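Local atomic coordinates of BauA (Acinetobacter baumannii, PDB entry 6HCP), a protein that takes up iron across the outer membrane as its complex with the siderophore preacinetobactin, probably driven by TonB. Residues Y296-Q301 and A350-K355; Q558-I563 and T582-E587. All coordinates share one frame; numbering follows the deposited sequence. Where two conformers were deposited one is given.

How the contacts relate
Both contacts lie in the beta-barrel of a TonB-dependent receptor, but on separate parts of its wall. Their centres are 40 Å apart and their nearest atoms about 29 Å apart, and they do not touch. Contact 1 (296-301 with 350-355) lies at the end of the barrel with the short turns, its centre about 31 Å from the centre of the chain. Contact 2 (558-563 with 582-587) joins the neighbouring strands of a hairpin, its centre about 19 Å from that of the chain. Each has two detergent molecules against its outer side, consistent with a lipid-facing surface. Contact 2 also reaches inward to residues of the plug domain.

Contact 1 of 2, residues Y296-Q301 and A350-K355; sequences YDFSDQ and AGFKGK. With C8E ((hydroxyethyloxy)tri(ethyloxy)octane), chain B; C8E ((hydroxyethyloxy)tri(ethyloxy)octane), chain C.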
loop_
_atom_site.group_PDB
_atom_site.type_symbol
_atom_site.label_atom_id
_atom_site.label_comp_id
_atom_site.label_asym_id
_atom_site.label_seq_id
_atom_site.Cartn_x
_atom_site.Cartn_y
_atom_site.Cartn_z
ATOM N N TYR A 296 -49.709 -25.754 -7.996
ATOM C CA TYR A 296 -50.546 -26.858 -8.495
ATOM C C TYR A 296 -50.977 -26.557 -9.927
ATOM O O TYR A 296 -51.607 -25.532 -10.200
ATOM C CB TYR A 296 -51.754 -27.103 -7.587
ATOM C CG TYR A 296 -52.524 -28.348 -7.947
ATOM C CD1 TYR A 296 -52.049 -29.603 -7.609
ATOM C CD2 TYR A 296 -53.585 -28.284 -8.831
ATOM C CE1 TYR A 296 -52.669 -30.758 -8.058
ATOM C CE2 TYR A 296 -54.254 -29.424 -9.242
ATOM C CZ TYR A 296 -53.784 -30.667 -8.867
ATOM O OH TYR A 296 -54.437 -31.791 -9.279
ATOM N N ASP A 297 -50.574 -27.435 -10.850
ATOM C CA ASP A 297 -50.925 -27.308 -12.256
ATOM C C ASP A 297 -52.244 -28.049 -12.513
ATOM O O ASP A 297 -52.280 -29.267 -12.438
ATOM C CB ASP A 297 -49.849 -27.913 -13.157
ATOM C CG ASP A 297 -48.459 -27.360 -12.912
ATOM O OD1 ASP A 297 -48.362 -26.190 -12.480
ATOM O OD2 ASP A 297 -47.500 -28.121 -13.081
ATOM N N PHE A 298 -53.326 -27.299 -12.728
ATOM C CA PHE A 298 -54.617 -27.873 -13.087
ATOM C C PHE A 298 -54.556 -28.416 -14.518
ATOM O O PHE A 298 -55.146 -29.432 -14.818
ATOM C CB PHE A 298 -55.729 -26.833 -12.935
ATOM C CG PHE A 298 -56.052 -26.499 -11.502
ATOM C CD1 PHE A 298 -56.875 -27.320 -10.744
ATOM C CD2 PHE A 298 -55.544 -25.351 -10.913
ATOM C CE1 PHE A 298 -57.155 -27.018 -9.419
ATOM C CE2 PHE A 298 -55.850 -25.036 -9.595
ATOM C CZ PHE A 298 -56.635 -25.880 -8.844
ATOM N N SER A 299 -53.857 -27.686 -15.384
ATOM C CA SER A 299 -53.657 -28.008 -16.780
ATOM C C SER A 299 -52.485 -27.165 -17.279
ATOM O O SER A 299 -51.975 -26.337 -16.526
ATOM C CB SER A 299 -54.899 -27.734 -17.583
ATOM O OG SER A 299 -55.091 -26.335 -17.755
ATOM N N ASP A 300 -52.163 -27.268 -18.572
ATOM C CA ASP A 300 -51.123 -26.428 -19.160
ATOM C C ASP A 300 -51.642 -24.989 -19.338
ATOM O O ASP A 300 -50.900 -24.120 -19.783
ATOM C CB ASP A 300 -50.612 -27.004 -20.484
ATOM C CG ASP A 300 -51.710 -27.306 -21.488
ATOM O OD1 ASP A 300 -52.742 -26.599 -21.469
ATOM O OD2 ASP A 300 -51.549 -28.289 -22.246
ATOM N N GLN A 301 -52.907 -24.728 -18.976
ATOM C CA GLN A 301 -53.502 -23.406 -19.198
ATOM C C GLN A 301 -53.870 -22.707 -17.874
ATOM O O GLN A 301 -54.389 -21.593 -17.896
ATOM C CB GLN A 301 -54.736 -23.540 -20.093
ATOM C CG GLN A 301 -54.394 -23.870 -21.537
ATOM C CD GLN A 301 -55.375 -23.219 -22.479
ATOM O OE1 GLN A 301 -56.583 -23.246 -22.259
ATOM N NE2 GLN A 301 -54.855 -22.589 -23.519
ATOM N N ALA A 350 -51.059 -15.400 -2.758
ATOM C CA ALA A 350 -51.697 -16.552 -3.418
ATOM C C ALA A 350 -52.430 -16.075 -4.668
ATOM O O ALA A 350 -52.940 -14.959 -4.718
ATOM C CB ALA A 350 -52.635 -17.241 -2.459
ATOM N N GLY A 351 -52.485 -16.935 -5.688
ATOM C CA GLY A 351 -53.163 -16.561 -6.896
ATOM C C GLY A 351 -53.247 -17.689 -7.908
ATOM O O GLY A 351 -52.995 -18.851 -7.605
ATOM N N PHE A 352 -53.593 -17.279 -9.123
ATOM C CA PHE A 352 -53.725 -18.133 -10.251
ATOM C C PHE A 352 -52.959 -17.496 -11.396
ATOM O O PHE A 352 -52.942 -16.271 -11.531
ATOM C CB PHE A 352 -55.195 -18.297 -10.652
ATOM C CG PHE A 352 -56.037 -19.033 -9.638
ATOM C CD1 PHE A 352 -56.123 -20.415 -9.653
ATOM C CD2 PHE A 352 -56.715 -18.343 -8.650
ATOM C CE1 PHE A 352 -56.873 -21.094 -8.703
ATOM C CE2 PHE A 352 -57.446 -19.025 -7.688
ATOM C CZ PHE A 352 -57.494 -20.398 -7.696
ATOM N N LYS A 353 -52.470 -18.350 -12.294
ATOM C CA LYS A 353 -51.909 -17.927 -13.552
ATOM C C LYS A 353 -52.516 -18.806 -14.647
ATOM O O LYS A 353 -52.713 -19.991 -14.428
ATOM C CB LYS A 353 -50.385 -18.097 -13.573
ATOM C CG LYS A 353 -49.622 -17.333 -12.504
ATOM C CD LYS A 353 -48.110 -17.524 -12.549
ATOM C CE LYS A 353 -47.409 -16.692 -11.492
ATOM N NZ LYS A 353 -45.935 -16.715 -11.647
ATOM N N GLY A 354 -52.657 -18.254 -15.845
ATOM C CA GLY A 354 -53.230 -19.021 -16.937
ATOM C C GLY A 354 -52.859 -18.474 -18.293
ATOM O O GLY A 354 -52.240 -17.419 -18.395
ATOM N N LYS A 355 -53.372 -19.145 -19.336
ATOM C CA LYS A 355 -53.129 -18.776 -20.713
ATOM C C LYS A 355 -54.374 -19.074 -21.555
ATOM O O LYS A 355 -55.125 -20.003 -21.239
ATOM C CB LYS A 355 -51.961 -19.579 -21.282
ATOM C CG LYS A 355 -50.633 -19.382 -20.570
ATOM C CD LYS A 355 -49.521 -20.244 -21.129
ATOM C CE LYS A 355 -48.273 -20.155 -20.278
ATOM N NZ LYS A 355 -47.186 -21.000 -20.818
HETATM C C1 C8E B . -58.392 -9.234 -8.613
HETATM C C2 C8E B . -58.675 -10.705 -8.417
HETATM C C3 C8E B . -57.996 -11.286 -7.184
HETATM C C4 C8E B . -57.707 -12.785 -7.341
HETATM C C5 C8E B . -57.421 -13.456 -5.998
HETATM C C6 C8E B . -56.844 -14.850 -6.137
HETATM C C7 C8E B . -56.718 -15.492 -4.758
HETATM C C8 C8E B . -57.080 -16.972 -4.773
HETATM O O9 C8E B . -56.224 -17.760 -3.937
HETATM C C10 C8E B . -55.856 -18.982 -4.585
HETATM C C11 C8E B . -55.479 -20.033 -3.565
HETATM O O12 C8E B . -54.595 -20.930 -4.216
HETATM C C1 C8E C . -59.540 -27.772 -14.020
HETATM C C2 C8E C . -60.419 -26.613 -13.578
HETATM C C3 C8E C . -60.429 -26.393 -12.061
HETATM C C4 C8E C . -60.993 -25.018 -11.657
HETATM C C5 C8E C . -60.328 -24.441 -10.398
HETATM C C6 C8E C . -60.744 -22.994 -10.072
HETATM C C7 C8E C . -60.162 -21.969 -11.053
HETATM C C8 C8E C . -60.276 -20.512 -10.582
HETATM O O9 C8E C . -59.784 -19.555 -11.551
HETATM C C10 C8E C . -59.842 -18.213 -11.026
HETATM C C11 C8E C . -59.267 -17.175 -11.981
HETATM O O12 C8E C . -59.426 -15.836 -11.474
HETATM C C13 C8E C . -59.829 -14.899 -12.484
HETATM C C14 C8E C . -59.383 -13.486 -12.131
HETATM O O15 C8E C . -60.224 -12.511 -12.760
HETATM C C16 C8E C . -60.572 -11.410 -11.903
HETATM C C17 C8E C . -61.732 -10.585 -12.478
HETATM O O18 C8E C . -62.073 -9.429 -11.683
HETATM C C19 C8E C . -62.786 -9.725 -10.469
HETATM C C20 C8E C . -63.437 -8.479 -9.864
HETATM O O21 C8E C . -63.428 -8.535 -8.428
#
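Phe298 and Phe352 touch, with Phe298 CE2 4.2 Å from Phe352 CE1. Phe298 CE2 comes in at the edge of the Phe352 ring, near its plane, while Phe352 approaches the Phe298 ring obliquely. In both residues CG lies beside the backbone N (chi1 -71° and -67°), and the rings reach toward each other across strand 302-318, where both touch Ala304. One detergent, C8E of chain C, runs over a face of each ring; its C8 lies 3.9 Å from Phe352 CE1. The opposite face of Phe298 takes the edge of Tyr296. A second detergent, C8E of chain B, brings C10 to 3.5 Å from Phe352 CE2.

Farther along, the one cross-segment hydrogen bond joins backbone atoms. Lys355 N donates to Gln301 O at 3.0 Å from above the carbonyl plane. The Gln301 side chain bends over Lys355 O, with CD 3.5 Å from that oxygen. Ser299 OG accepts from Gln301 N at 3.0 Å, closing an ST turn. It links strands 282-297 and 302-318. Short turns of this kind close the periplasmic end of TonB-dependent receptor barrels, and the detergent-coated aromatic residues fit the lipid-facing belt near it.

Contact 2 of 2, residues Q558-I563 and T582-E587; sequences QRNRGI and TYLDPE. With C8E ((hydroxyethyloxy)tri(ethyloxy)octane), chain D; C8E ((hydroxyethyloxy)tri(ethyloxy)octane), chain E.
Arg559 with Glu587, Arg561 with Asp585 and Ile563 with Tyr583 are the hydrogen-bonded pairs of this antiparallel ladder. Each pair has two backbone bonds. The shortest, from Asp585 N to Arg561 O, is 2.7 Å. Asn560 with Pro586 and Gly562 with Leu584 are the non-hydrogen-bonded pairs between them.

The charged side chains share the face that carries Tyr583 and Ile563, probably the outer one. The Arg559 and Glu587 side chains run side by side, pointing one way. Arg559 has CG anti to N (-175°) and bends at chi3 (63°), turning NH1 toward Glu587. They form a salt bridge, Arg559 NH1 to Glu587 OE1 3.3 Å, whose hydrogen bond is weak, and the guanidinium and carboxylate planes are 80° apart. One water accepts from Arg559 NH1 and donates to Glu587 OE2. Another accepts from Arg559 NE at 2.9 Å and lies 3.1 Å from Asp585 OD2. Both waters are at the guanidinium edge. Its face is turned to Arg561, and Arg559 NE sits over the centre of the Arg561 guanidinium. Arg561 is paired with Glu532 on the neighbouring strand.

Apolar contacts follow on the same face. Detergent C8E of chain D brings C1 to the edge of the Tyr583 ring, 3.5 Å from CE2, and C2 to 3.8 Å from Arg561 CB.

The inner face mixes Asn560 with the apolar Leu584 and Pro586. Gln558 NE2 donates to Asn560 OD1 at 2.9 Å, and that oxygen also lies 3.4 Å from Pro586 CB. Asn560 ND2 binds Arg107 O and Thr582 OG1 binds Pro89 O, both of the plug.

The chemistry implies a barrel wall with two different sides. Acids and waters probably offset the charge of the paired arginines outside, while amide and hydroxyl groups tie the wall to the plug inside.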
loop_
_atom_site.group_PDB
_atom_site.type_symbol
_atom_site.label_atom_id
_atom_site.label_comp_id
_atom_site.label_asym_id
_atom_site.label_seq_id
_atom_site.Cartn_x
_atom_site.Cartn_y
_atom_site.Cartn_z
ATOM N N GLN A 558 -40.488 15.323 -5.608
ATOM C CA GLN A 558 -39.163 15.133 -6.157
ATOM C C GLN A 558 -39.337 14.448 -7.521
ATOM O O GLN A 558 -40.174 13.552 -7.671
ATOM C CB GLN A 558 -38.323 14.277 -5.213
ATOM C CG GLN A 558 -36.915 13.990 -5.749
ATOM C CD GLN A 558 -35.997 13.335 -4.739
ATOM O OE1 GLN A 558 -36.170 13.479 -3.534
ATOM N NE2 GLN A 558 -35.044 12.552 -5.224
ATOM N N ARG A 559 -38.563 14.895 -8.497
ATOM C CA ARG A 559 -38.587 14.347 -9.834
ATOM C C ARG A 559 -37.175 13.921 -10.228
ATOM O O ARG A 559 -36.286 14.753 -10.330
ATOM C CB ARG A 559 -39.066 15.392 -10.848
ATOM C CG ARG A 559 -39.221 14.844 -12.259
ATOM C CD ARG A 559 -39.656 15.926 -13.247
ATOM N NE ARG A 559 -38.665 16.982 -13.387
ATOM C CZ ARG A 559 -38.954 18.265 -13.622
ATOM N NH1 ARG A 559 -37.997 19.173 -13.649
ATOM N NH2 ARG A 559 -40.199 18.632 -13.854
ATOM N N ASN A 560 -37.009 12.615 -10.444
ATOM C CA ASN A 560 -35.745 12.039 -10.879
ATOM C C ASN A 560 -35.849 11.660 -12.360
ATOM O O ASN A 560 -36.645 10.801 -12.736
ATOM C CB ASN A 560 -35.369 10.803 -10.056
ATOM C CG ASN A 560 -34.910 11.095 -8.650
ATOM O OD1 ASN A 560 -35.150 12.185 -8.123
ATOM N ND2 ASN A 560 -34.360 10.075 -7.993
ATOM N N ARG A 561 -35.033 12.321 -13.174
ATOM C CA ARG A 561 -34.879 11.991 -14.554
ATOM C C ARG A 561 -33.497 11.374 -14.730
ATOM O O ARG A 561 -32.512 11.898 -14.215
ATOM C CB ARG A 561 -34.994 13.234 -15.441
ATOM C CG ARG A 561 -36.391 13.827 -15.526
ATOM C CD ARG A 561 -36.390 15.205 -16.191
ATOM N NE ARG A 561 -37.757 15.619 -16.476
ATOM C CZ ARG A 561 -38.150 16.861 -16.780
ATOM N NH1 ARG A 561 -37.273 17.842 -16.880
ATOM N NH2 ARG A 561 -39.427 17.099 -17.020
ATOM N N GLY A 562 -33.422 10.304 -15.515
ATOM C CA GLY A 562 -32.166 9.625 -15.652
ATOM C C GLY A 562 -32.002 8.953 -16.998
ATOM O O GLY A 562 -32.976 8.604 -17.675
ATOM N N ILE A 563 -30.736 8.712 -17.338
ATOM C CA ILE A 563 -30.334 7.912 -18.468
ATOM C C ILE A 563 -29.271 6.920 -17.982
ATOM O O ILE A 563 -28.358 7.296 -17.245
ATOM C CB ILE A 563 -29.788 8.809 -19.591
ATOM C CG1 ILE A 563 -30.847 9.768 -20.141
ATOM C CG2 ILE A 563 -29.171 7.966 -20.695
ATOM C CD1 ILE A 563 -30.257 10.907 -20.935
ATOM N N THR A 582 -24.312 6.367 -15.742
ATOM C CA THR A 582 -25.609 6.998 -15.573
ATOM C C THR A 582 -25.464 8.506 -15.381
ATOM O O THR A 582 -24.476 8.980 -14.838
ATOM C CB THR A 582 -26.358 6.453 -14.359
ATOM O OG1 THR A 582 -25.438 6.576 -13.265
ATOM C CG2 THR A 582 -26.865 5.043 -14.562
ATOM N N TYR A 583 -26.449 9.234 -15.911
ATOM C CA TYR A 583 -26.710 10.612 -15.562
ATOM C C TYR A 583 -28.082 10.682 -14.883
ATOM O O TYR A 583 -29.059 10.127 -15.389
ATOM C CB TYR A 583 -26.721 11.521 -16.796
ATOM C CG TYR A 583 -27.166 12.934 -16.495
ATOM C CD1 TYR A 583 -26.356 13.801 -15.766
ATOM C CD2 TYR A 583 -28.455 13.360 -16.802
ATOM C CE1 TYR A 583 -26.820 15.040 -15.343
ATOM C CE2 TYR A 583 -28.918 14.612 -16.425
ATOM C CZ TYR A 583 -28.099 15.454 -15.692
ATOM O OH TYR A 583 -28.554 16.698 -15.353
ATOM N N LEU A 584 -28.112 11.297 -13.703
ATOM C CA LEU A 584 -29.323 11.460 -12.917
ATOM C C LEU A 584 -29.522 12.943 -12.615
ATOM O O LEU A 584 -28.577 13.628 -12.195
ATOM C CB LEU A 584 -29.152 10.652 -11.629
ATOM C CG LEU A 584 -30.247 10.813 -10.585
ATOM C CD1 LEU A 584 -31.506 10.098 -11.043
ATOM C CD2 LEU A 584 -29.782 10.269 -9.250
ATOM N N ASP A 585 -30.768 13.397 -12.776
ATOM C CA ASP A 585 -31.173 14.733 -12.405
ATOM C C ASP A 585 -32.272 14.615 -11.353
ATOM O O ASP A 585 -33.447 14.463 -11.694
ATOM C CB ASP A 585 -31.647 15.509 -13.638
ATOM C CG ASP A 585 -32.157 16.895 -13.312
ATOM O OD1 ASP A 585 -31.582 17.488 -12.386
ATOM O OD2 ASP A 585 -33.242 17.257 -13.837
ATOM N N PRO A 586 -31.907 14.582 -10.050
ATOM C CA PRO A 586 -32.868 14.398 -8.969
ATOM C C PRO A 586 -33.267 15.765 -8.405
ATOM O O PRO A 586 -32.452 16.417 -7.740
ATOM C CB PRO A 586 -32.068 13.562 -7.959
ATOM C CG PRO A 586 -30.634 14.013 -8.151
ATOM C CD PRO A 586 -30.525 14.631 -9.533
ATOM N N GLU A 587 -34.413 16.277 -8.865
ATOM C CA GLU A 587 -34.780 17.672 -8.609
ATOM C C GLU A 587 -35.921 17.742 -7.591
ATOM O O GLU A 587 -36.921 17.041 -7.705
ATOM C CB GLU A 587 -35.170 18.386 -9.906
ATOM C CG GLU A 587 -35.603 19.831 -9.647
ATOM C CD GLU A 587 -35.882 20.673 -10.888
ATOM O OE1 GLU A 587 -35.388 20.321 -11.929
ATOM O OE2 GLU A 587 -36.601 21.670 -10.792
HETATM C C1 C8E D . -31.510 13.599 -18.491
HETATM C C2 C8E D . -32.614 12.569 -18.350
HETATM C C3 C8E D . -33.481 12.437 -19.600
HETATM C C4 C8E D . -34.835 11.797 -19.312
HETATM C C5 C8E D . -35.962 12.683 -19.828
HETATM C C6 C8E D . -37.321 12.042 -19.585
HETATM C C7 C8E D . -37.328 10.557 -19.953
HETATM C C8 C8E D . -38.754 10.028 -20.051
HETATM O O9 C8E D . -38.734 8.756 -20.689
HETATM C C10 C8E D . -40.028 8.139 -20.696
HETATM C C11 C8E D . -40.719 8.283 -22.061
HETATM O O12 C8E D . -41.963 7.559 -22.094
HETATM C C13 C8E D . -42.411 7.211 -23.409
HETATM C C14 C8E D . -43.405 6.061 -23.313
HETATM O O15 C8E D . -43.822 5.843 -21.957
HETATM C C16 C8E D . -45.226 6.072 -21.766
HETATM C C17 C8E D . -45.919 4.864 -21.144
HETATM O O18 C8E D . -45.918 3.734 -22.031
HETATM C C19 C8E D . -47.129 3.618 -22.784
HETATM C C20 C8E D . -47.191 2.246 -23.433
HETATM O O21 C8E D . -46.300 1.422 -22.679
HETATM C C1 C8E E . -25.660 7.215 -21.123
HETATM C C2 C8E E . -24.409 8.029 -20.909
HETATM C C3 C8E E . -24.310 8.561 -19.482
HETATM C C4 C8E E . -22.994 9.318 -19.303
HETATM C C5 C8E E . -22.745 9.729 -17.856
HETATM C C6 C8E E . -21.261 9.966 -17.587
HETATM C C7 C8E E . -20.987 10.072 -16.091
HETATM C C8 C8E E . -19.512 9.840 -15.725
HETATM O O9 C8E E . -19.126 10.611 -14.593
HETATM C C10 C8E E . -18.314 9.975 -13.596
HETATM C C11 C8E E . -18.019 10.905 -12.431
HETATM O O12 C8E E . -16.761 11.578 -12.524
HETATM C C13 C8E E . -16.907 13.030 -12.527
HETATM C C14 C8E E . -16.339 13.719 -11.264
HETATM O O15 C8E E . -17.043 14.912 -10.797
HETATM C C16 C8E E . -16.699 15.294 -9.422
HETATM C C17 C8E E . -17.481 16.498 -8.807
HETATM O O18 C8E E . -16.800 16.852 -7.559
HETATM O O HOH W 1 -35.930 16.073 -12.835
HETATM O O HOH W 2 -37.941 21.977 -13.408
#